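Local coordinates for protein glutathione S-transferase (Rhodospirillum rubrum F11, PDB 4O7H) that probably conjugates glutathione to electrophilic substrates, as a glutathione S-transferase with a thioredoxin-like domain joined to a helical domain, at residues K15-A19 and Y161-T165; A167-S171 and F200-L204. All coordinates share one frame; numbering follows the deposited sequence.

Contact 1: K15-A19 and Y161-T165; sequences KVRVA and YADIT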
ATOM      1  N   LYS A  15     -10.378   6.551   6.542  1.00  9.44           N
ATOM      2  CA  LYS A  15      -9.634   7.615   5.873  1.00 10.33           C
ATOM      3  C   LYS A  15     -10.408   8.281   4.754  1.00  9.31           C
ATOM      4  O   LYS A  15     -10.434   9.500   4.628  1.00  8.53           O
ATOM      5  CB  LYS A  15      -8.265   7.138   5.375  1.00 12.94           C
ATOM      6  CG  LYS A  15      -7.717   8.075   4.296  1.00 15.64           C
ATOM      7  CD  LYS A  15      -6.270   7.922   4.088  1.00 19.63           C
ATOM      8  CE  LYS A  15      -5.919   6.591   3.566  1.00 19.15           C
ATOM      9  NZ  LYS A  15      -4.453   6.622   3.340  1.00 21.54           N
ATOM     10  N   VAL A  16     -11.061   7.492   3.902  1.00  8.34           N
ATOM     11  CA  VAL A  16     -11.826   8.062   2.817  1.00  8.49           C
ATOM     12  C   VAL A  16     -13.025   8.888   3.329  1.00  9.00           C
ATOM     13  O   VAL A  16     -13.297   9.970   2.826  1.00  9.15           O
ATOM     14  CB  VAL A  16     -12.237   6.975   1.809  1.00  8.40           C
ATOM     15  CG1 VAL A  16     -13.136   7.554   0.725  1.00  8.47           C
ATOM     16  CG2 VAL A  16     -11.009   6.374   1.091  1.00  9.03           C
ATOM     17  N   ARG A  17     -13.689   8.420   4.377  1.00  8.65           N
ATOM     18  CA  ARG A  17     -14.759   9.158   4.954  1.00  9.70           C
ATOM     19  C   ARG A  17     -14.269  10.541   5.440  1.00  8.53           C
ATOM     20  O   ARG A  17     -14.927  11.557   5.213  1.00  8.91           O
ATOM     21  CB  ARG A  17     -15.406   8.447   6.152  1.00 10.88           C
ATOM     22  CG  ARG A  17     -16.124   7.166   5.795  1.00 11.13           C
ATOM     23  CD  ARG A  17     -16.865   6.651   7.000  1.00 13.79           C
ATOM     24  NE  ARG A  17     -18.100   7.426   7.200  1.00 14.12           N
ATOM     25  CZ  ARG A  17     -18.958   7.160   8.192  1.00 14.39           C
ATOM     26  NH1 ARG A  17     -18.684   6.207   9.067  1.00 16.15           N
ATOM     27  NH2 ARG A  17     -20.116   7.816   8.268  1.00 16.68           N
ATOM     28  N   VAL A  18     -13.162  10.555   6.157  1.00  8.76           N
ATOM     29  CA  VAL A  18     -12.571  11.824   6.617  1.00  8.70           C
ATOM     30  C   VAL A  18     -12.200  12.709   5.436  1.00  9.45           C
ATOM     31  O   VAL A  18     -12.487  13.942   5.435  1.00  9.19           O
ATOM     32  CB  VAL A  18     -11.411  11.589   7.586  1.00  8.90           C
ATOM     33  CG1 VAL A  18     -10.728  12.932   7.939  1.00  8.71           C
ATOM     34  CG2 VAL A  18     -11.863  10.814   8.824  1.00  9.50           C
ATOM     35  N   ALA A  19     -11.598  12.123   4.403  1.00  8.77           N
ATOM     36  CA  ALA A  19     -11.196  12.883   3.205  1.00  9.56           C
ATOM     37  C   ALA A  19     -12.401  13.516   2.484  1.00  9.73           C
ATOM     38  O   ALA A  19     -12.369  14.671   2.093  1.00 11.09           O
ATOM     39  CB  ALA A  19     -10.417  11.977   2.260  1.00  9.50           C
ATOM     40  N   TYR A 161      -3.289  14.030   3.829  1.00  9.62           N
ATOM     41  CA  TYR A 161      -3.611  12.611   3.940  1.00  9.77           C
ATOM     42  C   TYR A 161      -2.693  11.962   4.996  1.00 10.02           C
ATOM     43  O   TYR A 161      -3.014  10.929   5.561  1.00 10.77           O
ATOM     44  CB  TYR A 161      -3.424  11.906   2.610  1.00  9.79           C
ATOM     45  CG  TYR A 161      -4.550  12.134   1.648  1.00  9.72           C
ATOM     46  CD1 TYR A 161      -5.844  11.816   2.008  1.00  9.94           C
ATOM     47  CD2 TYR A 161      -4.338  12.613   0.390  1.00 10.24           C
ATOM     48  CE1 TYR A 161      -6.865  11.986   1.125  1.00 10.37           C
ATOM     49  CE2 TYR A 161      -5.371  12.768  -0.496  1.00 10.10           C
ATOM     50  CZ  TYR A 161      -6.636  12.497  -0.101  1.00 11.04           C
ATOM     51  OH  TYR A 161      -7.652  12.674  -0.998  1.00 12.42           O
ATOM     52  N   ALA A 162      -1.521  12.513   5.273  1.00 10.09           N
ATOM     53  CA  ALA A 162      -0.700  11.913   6.324  1.00 10.26           C
ATOM     54  C   ALA A 162      -1.355  11.935   7.662  1.00  9.84           C
ATOM     55  O   ALA A 162      -1.381  10.911   8.408  1.00 10.18           O
ATOM     56  CB  ALA A 162       0.649  12.623   6.394  1.00 10.10           C
ATOM     57  N   ASP A 163      -1.853  13.103   8.058  1.00 10.20           N
ATOM     58  CA  ASP A 163      -2.558  13.221   9.336  1.00  9.97           C
ATOM     59  C   ASP A 163      -3.822  12.357   9.349  1.00  9.46           C
ATOM     60  O   ASP A 163      -4.121  11.662  10.334  1.00 10.02           O
ATOM     61  CB  ASP A 163      -2.990  14.667   9.567  1.00 10.85           C
ATOM     62  CG  ASP A 163      -1.841  15.632   9.510  1.00 10.44           C
ATOM     63  OD1 ASP A 163      -1.195  15.847  10.573  1.00 11.47           O
ATOM     64  OD2 ASP A 163      -1.591  16.173   8.389  1.00 12.02           O
ATOM     65  N   ILE A 164      -4.531  12.349   8.215  1.00  9.50           N
ATOM     66  CA  ILE A 164      -5.788  11.599   8.169  1.00  9.28           C
ATOM     67  C   ILE A 164      -5.519  10.099   8.346  1.00 10.35           C
ATOM     68  O   ILE A 164      -6.165   9.414   9.140  1.00  9.88           O
ATOM     69  CB  ILE A 164      -6.523  11.858   6.889  1.00  9.49           C
ATOM     70  CG1 ILE A 164      -6.991  13.335   6.833  1.00  9.62           C
ATOM     71  CG2 ILE A 164      -7.765  10.995   6.810  1.00 10.53           C
ATOM     72  CD1 ILE A 164      -7.484  13.705   5.470  1.00 11.43           C
ATOM     73  N   THR A 165      -4.528   9.595   7.625  1.00  9.91           N
ATOM     74  CA  THR A 165      -4.186   8.172   7.659  1.00 10.23           C
ATOM     75  C   THR A 165      -3.754   7.759   9.088  1.00 10.21           C
ATOM     76  O   THR A 165      -4.291   6.812   9.654  1.00  9.94           O
ATOM     77  CB  THR A 165      -3.088   7.847   6.623  1.00 11.75           C
ATOM     78  OG1 THR A 165      -3.518   8.287   5.310  1.00 14.40           O
ATOM     79  CG2 THR A 165      -2.808   6.338   6.613  1.00 13.18           C
TER
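Lys15 reaches across from helix 11-22 and carries its side chain across the first turns of helix 161-175. Its CB and CG pass Ile164, where CG sits 3.9 Å from Ile164 CG2, the two side chains crossing at about a right angle. Farther out, CD and CE pass close by Thr165 OG1, the two side chains set at a slant, and CD also comes loosely near the Tyr161 ring. The bend about the CG-CD bond (chi3 65°) turns the tip toward Thr165, so that Lys15 NZ donates a hydrogen bond of 2.7 Å to Thr165 OG1. That oxygen is gripped twice, because Thr165 OG1 in turn donates a hydrogen bond of 2.7 Å to Tyr161 O. Tyr161 O also takes the backbone N-H of Thr165, from the opposite face of its carbonyl plane. The ammonium has a second partner in Asp99 of helix 85-119, a salt bridge that probably offsets the charge of this buried amine. With an alanine in place of Lys15, Asp99 and Thr165 OG1 would probably each lose this partner, and a gap would open beside Ile164.

Below this polar tip the packing is apolar. Val18 and Ile164 slide past each other in opposite directions, with Val18 CG1 3.7 Å from Ile164 CG2. Ala19 CB meets the edge of the Tyr161 ring, 3.7 Å from CE1. The helix axes approach to 9.7 Å and run 132° apart in direction. All this is the interdomain interface of the glutathione S-transferase fold, the first helix of the thioredoxin-like domain set against a core helix of the helical domain.

Contact 2: A167-S171 and F200-L204; sequences ACHLS and FRPLL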
ATOM      1  N   ALA A 167      -4.305   9.251  11.967  1.00  8.73           N
ATOM      2  CA  ALA A 167      -5.366   9.445  12.945  1.00  8.27           C
ATOM      3  C   ALA A 167      -6.413   8.351  12.763  1.00  8.82           C
ATOM      4  O   ALA A 167      -7.019   7.902  13.749  1.00  8.34           O
ATOM      5  CB  ALA A 167      -5.986  10.835  12.799  1.00  8.14           C
ATOM      6  N   CYS A 168      -6.655   7.914  11.521  1.00  7.99           N
ATOM      7  CA  CYS A 168      -7.695   6.896  11.278  1.00  8.98           C
ATOM      8  C   CYS A 168      -7.217   5.551  11.834  1.00  8.66           C
ATOM      9  O   CYS A 168      -7.991   4.813  12.469  1.00  8.67           O
ATOM     10  CB  CYS A 168      -8.102   6.819   9.834  1.00  8.81           C
ATOM     11  SG  CYS A 168      -9.161   8.186   9.356  1.00 10.46           S
ATOM     12  N   HIS A 169      -5.939   5.224  11.635  1.00  8.37           N
ATOM     13  CA  HIS A 169      -5.383   4.007  12.241  1.00  8.80           C
ATOM     14  C   HIS A 169      -5.483   4.100  13.761  1.00  9.35           C
ATOM     15  O   HIS A 169      -5.971   3.191  14.406  1.00  9.67           O
ATOM     16  CB  HIS A 169      -3.953   3.844  11.789  1.00  9.53           C
ATOM     17  CG  HIS A 169      -3.841   3.081  10.514  1.00  9.45           C
ATOM     18  ND1 HIS A 169      -3.783   3.654   9.258  1.00 11.18           N
ATOM     19  CD2 HIS A 169      -3.807   1.752  10.313  1.00  8.62           C
ATOM     20  CE1 HIS A 169      -3.640   2.692   8.353  1.00  8.77           C
ATOM     21  NE2 HIS A 169      -3.726   1.540   8.979  1.00 12.09           N
ATOM     22  N   LEU A 170      -5.041   5.228  14.322  1.00  9.41           N
ATOM     23  CA  LEU A 170      -5.031   5.399  15.770  1.00  9.97           C
ATOM     24  C   LEU A 170      -6.423   5.366  16.333  1.00  9.93           C
ATOM     25  O   LEU A 170      -6.617   4.908  17.476  1.00  9.98           O
ATOM     26  CB  LEU A 170      -4.285   6.646  16.197  1.00 10.33           C
ATOM     27  CG  LEU A 170      -2.760   6.454  16.192  1.00 10.86           C
ATOM     28  CD1 LEU A 170      -2.042   7.778  16.245  1.00 11.79           C
ATOM     29  CD2 LEU A 170      -2.345   5.636  17.413  1.00 11.18           C
ATOM     30  N   SER A 171      -7.418   5.801  15.553  1.00  9.32           N
ATOM     31  CA  SER A 171      -8.797   5.808  16.034  1.00  9.53           C
ATOM     32  C   SER A 171      -9.259   4.392  16.283  1.00  9.15           C
ATOM     33  O   SER A 171     -10.091   4.140  17.194  1.00 10.10           O
ATOM     34  CB  SER A 171      -9.738   6.556  15.103  1.00  9.08           C
ATOM     35  OG  SER A 171     -10.066   5.883  13.909  1.00  9.87           O
ATOM     36  N   PHE A 200     -14.084  14.347  11.386  1.00 10.79           N
ATOM     37  CA  PHE A 200     -13.867  13.152  12.219  1.00 10.75           C
ATOM     38  C   PHE A 200     -15.107  12.678  12.980  1.00 11.57           C
ATOM     39  O   PHE A 200     -15.118  11.591  13.570  1.00 12.61           O
ATOM     40  CB  PHE A 200     -12.745  13.401  13.235  1.00 10.27           C
ATOM     41  CG  PHE A 200     -11.756  12.249  13.364  1.00 10.23           C
ATOM     42  CD1 PHE A 200     -10.815  12.015  12.372  1.00 10.94           C
ATOM     43  CD2 PHE A 200     -11.773  11.428  14.487  1.00 10.71           C
ATOM     44  CE1 PHE A 200      -9.917  10.976  12.499  1.00 10.44           C
ATOM     45  CE2 PHE A 200     -10.871  10.366  14.620  1.00 11.57           C
ATOM     46  CZ  PHE A 200      -9.931  10.167  13.631  1.00 11.27           C
ATOM     47  N   ARG A 201     -16.122  13.519  13.052  1.00 13.43           N
ATOM     48  CA  ARG A 201     -17.242  13.300  13.974  1.00 15.03           C
ATOM     49  C   ARG A 201     -17.919  11.928  13.798  1.00 14.41           C
ATOM     50  O   ARG A 201     -18.162  11.254  14.799  1.00 14.16           O
ATOM     51  CB  ARG A 201     -18.270  14.428  13.884  1.00 19.74           C
ATOM     52  CG  ARG A 201     -19.325  14.283  14.984  1.00 24.59           C
ATOM     53  CD  ARG A 201     -20.428  15.329  14.900  1.00 32.70           C
ATOM     54  NE  ARG A 201     -20.159  16.440  15.807  1.00 41.10           N
ATOM     55  CZ  ARG A 201     -19.529  17.575  15.486  1.00 47.21           C
ATOM     56  NH1 ARG A 201     -19.102  17.812  14.239  1.00 44.71           N
ATOM     57  NH2 ARG A 201     -19.336  18.497  16.430  1.00 52.51           N
ATOM     58  N   PRO A 202     -18.223  11.459  12.576  1.00 14.19           N
ATOM     59  CA  PRO A 202     -18.859  10.143  12.477  1.00 14.60           C
ATOM     60  C   PRO A 202     -18.016   8.989  13.035  1.00 14.09           C
ATOM     61  O   PRO A 202     -18.512   8.024  13.573  1.00 14.86           O
ATOM     62  CB  PRO A 202     -19.047   9.936  10.944  1.00 15.62           C
ATOM     63  CG  PRO A 202     -18.994  11.266  10.374  1.00 17.33           C
ATOM     64  CD  PRO A 202     -18.090  12.097  11.252  1.00 15.60           C
ATOM     65  N   LEU A 203     -16.695   9.106  12.925  1.00 12.24           N
ATOM     66  CA  LEU A 203     -15.836   8.068  13.490  1.00 12.00           C
ATOM     67  C   LEU A 203     -15.953   8.010  15.001  1.00 12.56           C
ATOM     68  O   LEU A 203     -15.770   6.955  15.603  1.00 13.76           O
ATOM     69  CB  LEU A 203     -14.353   8.330  13.160  1.00 12.61           C
ATOM     70  CG  LEU A 203     -13.889   7.990  11.761  1.00 13.83           C
ATOM     71  CD1 LEU A 203     -14.677   8.714  10.705  1.00 14.98           C
ATOM     72  CD2 LEU A 203     -12.394   8.307  11.654  1.00 12.85           C
ATOM     73  N   LEU A 204     -16.267   9.141  15.595  1.00 12.20           N
ATOM     74  CA  LEU A 204     -16.405   9.208  17.060  1.00 12.74           C
ATOM     75  C   LEU A 204     -17.741   8.764  17.536  1.00 14.17           C
ATOM     76  O   LEU A 204     -17.828   8.188  18.635  1.00 15.10           O
ATOM     77  CB  LEU A 204     -16.101  10.605  17.609  1.00 12.09           C
ATOM     78  CG  LEU A 204     -14.713  11.110  17.257  1.00 12.38           C
ATOM     79  CD1 LEU A 204     -14.525  12.447  17.971  1.00 12.79           C
ATOM     80  CD2 LEU A 204     -13.629  10.123  17.650  1.00 12.65           C
TER
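Phe200 drives its ring toward helix 161-175, meeting Ala167, Cys168 and Ser171 on one flank of that helix. This is core packing in the helical domain of the glutathione S-transferase fold, where the short helix 201-205, following helix 185-195, comes back against a central helix.

The tight part centres on the far end of the ring. Phe200 CE1 lies 3.9 Å from Ala167 CB, while Ser171 CB comes obliquely to CZ and CE2, neither squarely over the face nor at the edge. Cys168 SG makes a sulfur-aromatic contact, also oblique, 5.4 Å from the centroid of the Phe200 ring. Leu203 backs the ring from its own segment: its CD2 rides over one face, 3.6 Å above the plane and offset toward the rim. With CG turned beside its backbone N (chi1 -77°), Leu203 also brings that same CD2 to within 4.0 Å of Cys168 SG, and to a similar distance from Ser171 OG.

The hydroxyl of Ser171 is buried among these apolar groups but well provided for. It donates to Cys168 O at 2.7 Å, one turn back on its helix, and also bonds to Arg14 of helix 11-22. Val194 of helix 185-195 packs on both Ala167 and Phe200.

On the other side of helix 201-205 the character changes. Arg201 is exposed and Pro202, which packs on Arg17, partly so; neither touches 167-171, and on this segment the contact is carried by Phe200 and Leu203. It buries 167 Å² in all. The closest approach between the segments is at the ring edge, where Ala167 O, the same oxygen that receives the backbone N-H of Ser171, lies in the plane of the Phe200 ring, 3.7 Å from CZ.

From the N terminus, helix 11-22 comes first, and contact 1 closes when the chain returns to it at 161-165, after 141 residues that include most of the sheet and the long helices 85-119 and 127-150. Contact 2 opens only afterwards, farther along the same helix 161-175, and closes a much shorter loop of 28 residues through helix 185-195. The two are therefore in series, neither nested nor crossed. Their centres are 9 Å apart and they touch through Lys15, Arg17 and Val18, and Val18 CG2 packs on both Cys168 and Leu203. Helix 161-175 thus ties the thioredoxin-like domain to the last helix, 201-205.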